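Geranyl diphosphate synthase small subunit (Antirrhinum majus, PDB 3QKC) probably serves as the regulatory partner of a heterodimeric prenyltransferase that condenses isopentenyl and dimethylallyl diphosphates into geranyl diphosphate. Local coordinates at residues 11-16 and 49-54; 55-60 and 65-70. All blocks are in the same frame, centred on the assembly; numbering follows the deposited sequence.

Interaction 1 (11-16 and 49-54); sequences ATIESD and ASALCV
I13 reaches across to the helix of 49-54 with its CG2 methyl, which lies 3.8 Å from the CA of A51 and 3.8 Å from the CB of V54. One methyl thus fills the dip between two residues a helical turn apart. CG2 stands anti to the backbone N, while CG1 (chi1 -67°) runs beside that N, and CD1 of I13 lies 4.1 Å from CG1 of V54. The two branched side chains pass one another, running opposite ways. With A51 offering no more than a methyl, the backbones come close: the CA atoms of I13 and A51 are 6.0 Å apart.

Beside this apolar patch, E14 brings its carboxylate round to the CB of A51. A water modelled doubtfully close to its OE2 receives a weak bond from the backbone N of A51. The carboxylate is held mainly by arginines, R10 at OE2 and R46 at OE1, which would be expected to favour its ionised form.

The axes of segments 11-16 and 49-54 approach to 9.4 Å at 97° to each other, nearly perpendicular, which keeps the shared patch small. Helix 68-85 lies next to it, reached by V54 and S50, while A49, L52 and C53 meet helix 169-195 and L52 also meets helix 199-219, within an all-helical chain of the prenyltransferase family.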
loop_
_atom_site.group_PDB
_atom_site.type_symbol
_atom_site.label_atom_id
_atom_site.label_comp_id
_atom_site.label_asym_id
_atom_site.label_seq_id
_atom_site.Cartn_x
_atom_site.Cartn_y
_atom_site.Cartn_z
ATOM N N ALA A 11 5.988 -22.696 -14.953
ATOM C CA ALA A 11 7.323 -22.099 -14.991
ATOM C C ALA A 11 7.456 -20.938 -15.986
ATOM O O ALA A 11 8.102 -19.940 -15.682
ATOM C CB ALA A 11 8.392 -23.167 -15.264
ATOM N N THR A 12 6.870 -21.073 -17.174
ATOM C CA THR A 12 6.890 -19.988 -18.157
ATOM C C THR A 12 6.179 -18.730 -17.624
ATOM O O THR A 12 6.712 -17.619 -17.710
ATOM C CB THR A 12 6.297 -20.428 -19.501
ATOM O OG1 THR A 12 6.904 -21.661 -19.899
ATOM C CG2 THR A 12 6.561 -19.379 -20.589
ATOM N N ILE A 13 4.995 -18.923 -17.047
ATOM C CA ILE A 13 4.293 -17.852 -16.360
ATOM C C ILE A 13 5.186 -17.184 -15.333
ATOM O O ILE A 13 5.336 -15.962 -15.323
ATOM C CB ILE A 13 2.999 -18.358 -15.711
ATOM C CG1 ILE A 13 2.019 -18.773 -16.816
ATOM C CG2 ILE A 13 2.406 -17.267 -14.817
ATOM C CD1 ILE A 13 0.674 -19.305 -16.351
ATOM N N GLU A 14 5.812 -17.999 -14.493
ATOM C CA GLU A 14 6.679 -17.486 -13.452
ATOM C C GLU A 14 7.929 -16.805 -13.973
ATOM O O GLU A 14 8.407 -15.851 -13.357
ATOM C CB GLU A 14 7.005 -18.570 -12.435
ATOM C CG GLU A 14 5.848 -18.737 -11.474
ATOM C CD GLU A 14 6.022 -19.884 -10.504
ATOM O OE1 GLU A 14 7.085 -20.559 -10.514
ATOM O OE2 GLU A 14 5.072 -20.087 -9.715
ATOM N N SER A 15 8.426 -17.268 -15.114
ATOM C CA SER A 15 9.533 -16.608 -15.797
ATOM C C SER A 15 9.105 -15.251 -16.360
ATOM O O SER A 15 9.844 -14.274 -16.250
ATOM C CB SER A 15 10.109 -17.519 -16.897
ATOM O OG SER A 15 11.029 -16.822 -17.734
ATOM N N ASP A 16 7.905 -15.186 -16.942
ATOM C CA ASP A 16 7.386 -13.930 -17.484
ATOM C C ASP A 16 7.157 -12.900 -16.374
ATOM O O ASP A 16 7.459 -11.714 -16.537
ATOM C CB ASP A 16 6.087 -14.152 -18.264
ATOM C CG ASP A 16 6.304 -14.853 -19.589
ATOM O OD1 ASP A 16 7.338 -14.624 -20.246
ATOM O OD2 ASP A 16 5.424 -15.631 -19.994
ATOM N N ALA A 49 -0.109 -18.104 -6.101
ATOM C CA ALA A 49 -1.125 -17.046 -6.286
ATOM C C ALA A 49 -0.815 -16.127 -7.457
ATOM O O ALA A 49 -1.720 -15.701 -8.152
ATOM C CB ALA A 49 -1.320 -16.217 -4.988
ATOM N N SER A 50 0.465 -15.841 -7.678
ATOM C CA SER A 50 0.913 -15.061 -8.841
ATOM C C SER A 50 0.658 -15.744 -10.177
ATOM O O SER A 50 0.202 -15.099 -11.129
ATOM C CB SER A 50 2.397 -14.710 -8.725
ATOM O OG SER A 50 2.632 -14.021 -7.533
ATOM N N ALA A 51 0.966 -17.031 -10.275
ATOM C CA ALA A 51 0.670 -17.750 -11.525
ATOM C C ALA A 51 -0.833 -17.912 -11.736
ATOM O O ALA A 51 -1.301 -17.872 -12.871
ATOM C CB ALA A 51 1.361 -19.100 -11.567
ATOM N N LEU A 52 -1.596 -18.110 -10.656
ATOM C CA LEU A 52 -3.053 -18.232 -10.800
ATOM C C LEU A 52 -3.656 -16.966 -11.438
ATOM O O LEU A 52 -4.564 -17.048 -12.267
ATOM C CB LEU A 52 -3.723 -18.538 -9.462
ATOM C CG LEU A 52 -5.244 -18.698 -9.406
ATOM C CD1 LEU A 52 -5.731 -19.751 -10.417
ATOM C CD2 LEU A 52 -5.727 -19.030 -7.990
ATOM N N CYS A 53 -3.139 -15.804 -11.047
ATOM C CA CYS A 53 -3.567 -14.548 -11.647
ATOM C C CYS A 53 -3.484 -14.572 -13.157
ATOM O O CYS A 53 -4.465 -14.275 -13.831
ATOM C CB CYS A 53 -2.750 -13.381 -11.117
ATOM S SG CYS A 53 -3.379 -11.809 -11.765
ATOM N N VAL A 54 -2.325 -14.946 -13.690
ATOM C CA VAL A 54 -2.156 -15.020 -15.140
ATOM C C VAL A 54 -3.070 -16.081 -15.773
ATOM O O VAL A 54 -3.730 -15.819 -16.804
ATOM C CB VAL A 54 -0.691 -15.241 -15.547
ATOM C CG1 VAL A 54 -0.568 -15.415 -17.065
ATOM C CG2 VAL A 54 0.181 -14.058 -15.088
HETATM O O HOH W 1 3.561 -18.195 -9.139
#

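Interaction 2 (55-60 and 65-70); sequences AACELV and SDAMAA
C57 lays its CB against the methyl of A67, CB to CB at 3.6 Å, and its sulfur continues over the same methyl, with SG 3.8 Å from the CB of A67. With SG anti to the backbone N of C57 (chi1 -175°), the thiol runs alongside the A67 methyl and on to D66. There SG of C57 comes within 4.2 Å of the CB of D66, a looser touch at the solvent-exposed margin of the contact. The backbones are nearest at C57 and A67, whose CA atoms are 6.5 Å apart.

This is where the chain turns from helix 48-59 into helix 68-85. Helix 48-59 finishes at L59, V60 is the first residue to leave the helical conformation, and after four intervening residues and S65 the chain returns past C57 at D66 and A67. The carboxylate of D66 turns back to that connection, its OD1 taking a weak hydrogen bond from the backbone N of D63, while S65 OG bonds to the side chain of D63. On the helical side E58, next to C57, pairs with R64 in a salt bridge and with the hydroxyl of Y9 from helix 5-24.

No hydrogen bond or salt bridge joins 55-60 to 65-70. What holds the two together directly is dispersion between a thiol-bearing side chain and two beta carbons; the polar bonds lie around it, in the connection and its neighbours. Such a contact depends on close fit and has little directional preference of its own.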
loop_
_atom_site.group_PDB
_atom_site.type_symbol
_atom_site.label_atom_id
_atom_site.label_comp_id
_atom_site.label_asym_id
_atom_site.label_seq_id
_atom_site.Cartn_x
_atom_site.Cartn_y
_atom_site.Cartn_z
ATOM N N ALA A 55 -3.122 -17.256 -15.142
ATOM C CA ALA A 55 -3.870 -18.389 -15.675
ATOM C C ALA A 55 -5.370 -18.131 -15.669
ATOM O O ALA A 55 -6.083 -18.582 -16.579
ATOM C CB ALA A 55 -3.552 -19.646 -14.911
ATOM N N ALA A 56 -5.839 -17.407 -14.652
ATOM C CA ALA A 56 -7.250 -17.044 -14.544
ATOM C C ALA A 56 -7.633 -16.100 -15.677
ATOM O O ALA A 56 -8.699 -16.243 -16.272
ATOM C CB ALA A 56 -7.559 -16.416 -13.176
ATOM N N CYS A 57 -6.738 -15.160 -15.981
ATOM C CA CYS A 57 -6.909 -14.202 -17.069
ATOM C C CYS A 57 -6.989 -14.882 -18.432
ATOM O O CYS A 57 -7.836 -14.537 -19.252
ATOM C CB CYS A 57 -5.780 -13.168 -17.056
ATOM S SG CYS A 57 -5.991 -11.853 -18.266
ATOM N N GLU A 58 -6.105 -15.846 -18.659
ATOM C CA GLU A 58 -6.088 -16.620 -19.901
ATOM C C GLU A 58 -7.319 -17.522 -20.033
ATOM O O GLU A 58 -7.962 -17.563 -21.098
ATOM C CB GLU A 58 -4.787 -17.417 -20.027
ATOM C CG GLU A 58 -3.577 -16.539 -20.315
ATOM C CD GLU A 58 -2.276 -17.325 -20.462
ATOM O OE1 GLU A 58 -1.317 -16.774 -21.042
ATOM O OE2 GLU A 58 -2.200 -18.483 -19.998
ATOM N N LEU A 59 -7.648 -18.222 -18.948
ATOM C CA LEU A 59 -8.893 -18.989 -18.844
ATOM C C LEU A 59 -10.114 -18.281 -19.456
ATOM O O LEU A 59 -10.936 -18.922 -20.092
ATOM C CB LEU A 59 -9.189 -19.348 -17.382
ATOM C CG LEU A 59 -10.480 -20.121 -17.073
ATOM C CD1 LEU A 59 -10.530 -21.446 -17.817
ATOM C CD2 LEU A 59 -10.640 -20.346 -15.581
ATOM N N VAL A 60 -10.230 -16.972 -19.255
ATOM C CA VAL A 60 -11.415 -16.232 -19.720
ATOM C C VAL A 60 -11.198 -15.433 -21.009
ATOM O O VAL A 60 -12.068 -14.664 -21.422
ATOM C CB VAL A 60 -12.021 -15.317 -18.605
ATOM C CG1 VAL A 60 -12.499 -16.157 -17.420
ATOM C CG2 VAL A 60 -11.026 -14.269 -18.161
ATOM N N SER A 65 -0.202 -10.335 -21.140
ATOM C CA SER A 65 0.279 -8.968 -20.919
ATOM C C SER A 65 -0.757 -8.132 -20.166
ATOM O O SER A 65 -0.401 -7.153 -19.505
ATOM C CB SER A 65 0.677 -8.282 -22.228
ATOM O OG SER A 65 -0.450 -8.045 -23.052
ATOM N N ASP A 66 -2.022 -8.546 -20.252
ATOM C CA ASP A 66 -3.144 -7.892 -19.565
ATOM C C ASP A 66 -3.120 -8.089 -18.040
ATOM O O ASP A 66 -3.686 -7.269 -17.304
ATOM C CB ASP A 66 -4.480 -8.413 -20.100
ATOM C CG ASP A 66 -4.856 -7.825 -21.455
ATOM O OD1 ASP A 66 -5.673 -8.467 -22.161
ATOM O OD2 ASP A 66 -4.363 -6.724 -21.799
ATOM N N ALA A 67 -2.476 -9.170 -17.584
ATOM C CA ALA A 67 -2.469 -9.548 -16.164
ATOM C C ALA A 67 -1.074 -9.517 -15.531
ATOM O O ALA A 67 -0.926 -9.804 -14.333
ATOM C CB ALA A 67 -3.096 -10.944 -15.983
ATOM N N MET A 68 -0.067 -9.154 -16.324
ATOM C CA MET A 68 1.330 -9.207 -15.900
ATOM C C MET A 68 1.586 -8.283 -14.711
ATOM O O MET A 68 2.252 -8.665 -13.746
ATOM C CB MET A 68 2.249 -8.848 -17.076
ATOM C CG MET A 68 3.595 -9.594 -17.133
ATOM S SD MET A 68 3.617 -11.360 -16.719
ATOM C CE MET A 68 2.510 -12.059 -17.916
ATOM N N ALA A 69 1.046 -7.071 -14.781
ATOM C CA ALA A 69 1.179 -6.106 -13.674
ATOM C C ALA A 69 0.518 -6.585 -12.384
ATOM O O ALA A 69 1.118 -6.491 -11.307
ATOM C CB ALA A 69 0.631 -4.734 -14.084
ATOM N N ALA A 70 -0.708 -7.099 -12.499
ATOM C CA ALA A 70 -1.456 -7.674 -11.373
ATOM C C ALA A 70 -0.720 -8.870 -10.744
ATOM O O ALA A 70 -0.576 -8.948 -9.526
ATOM C CB ALA A 70 -2.811 -8.102 -11.838
#

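How the interactions relate
Both contacts use helix 48-59, one after the other along the chain: helix 5-24 meets its first half in interaction 1, and the chain leading into helix 68-85 returns to its last turns in interaction 2. Their centres are 9 Å apart, and they touch directly. The SG of C53 lies 3.8 Å from the CB of A70, and the CE of M68 reaches to 4.2 Å from CG2 of V54, while the SD of M68 is 3.9 Å from the O of D16. M68 therefore packs against both helices of interaction 1. R64, in the connection, forms a salt bridge with D16, so the same arginine serves both contacts.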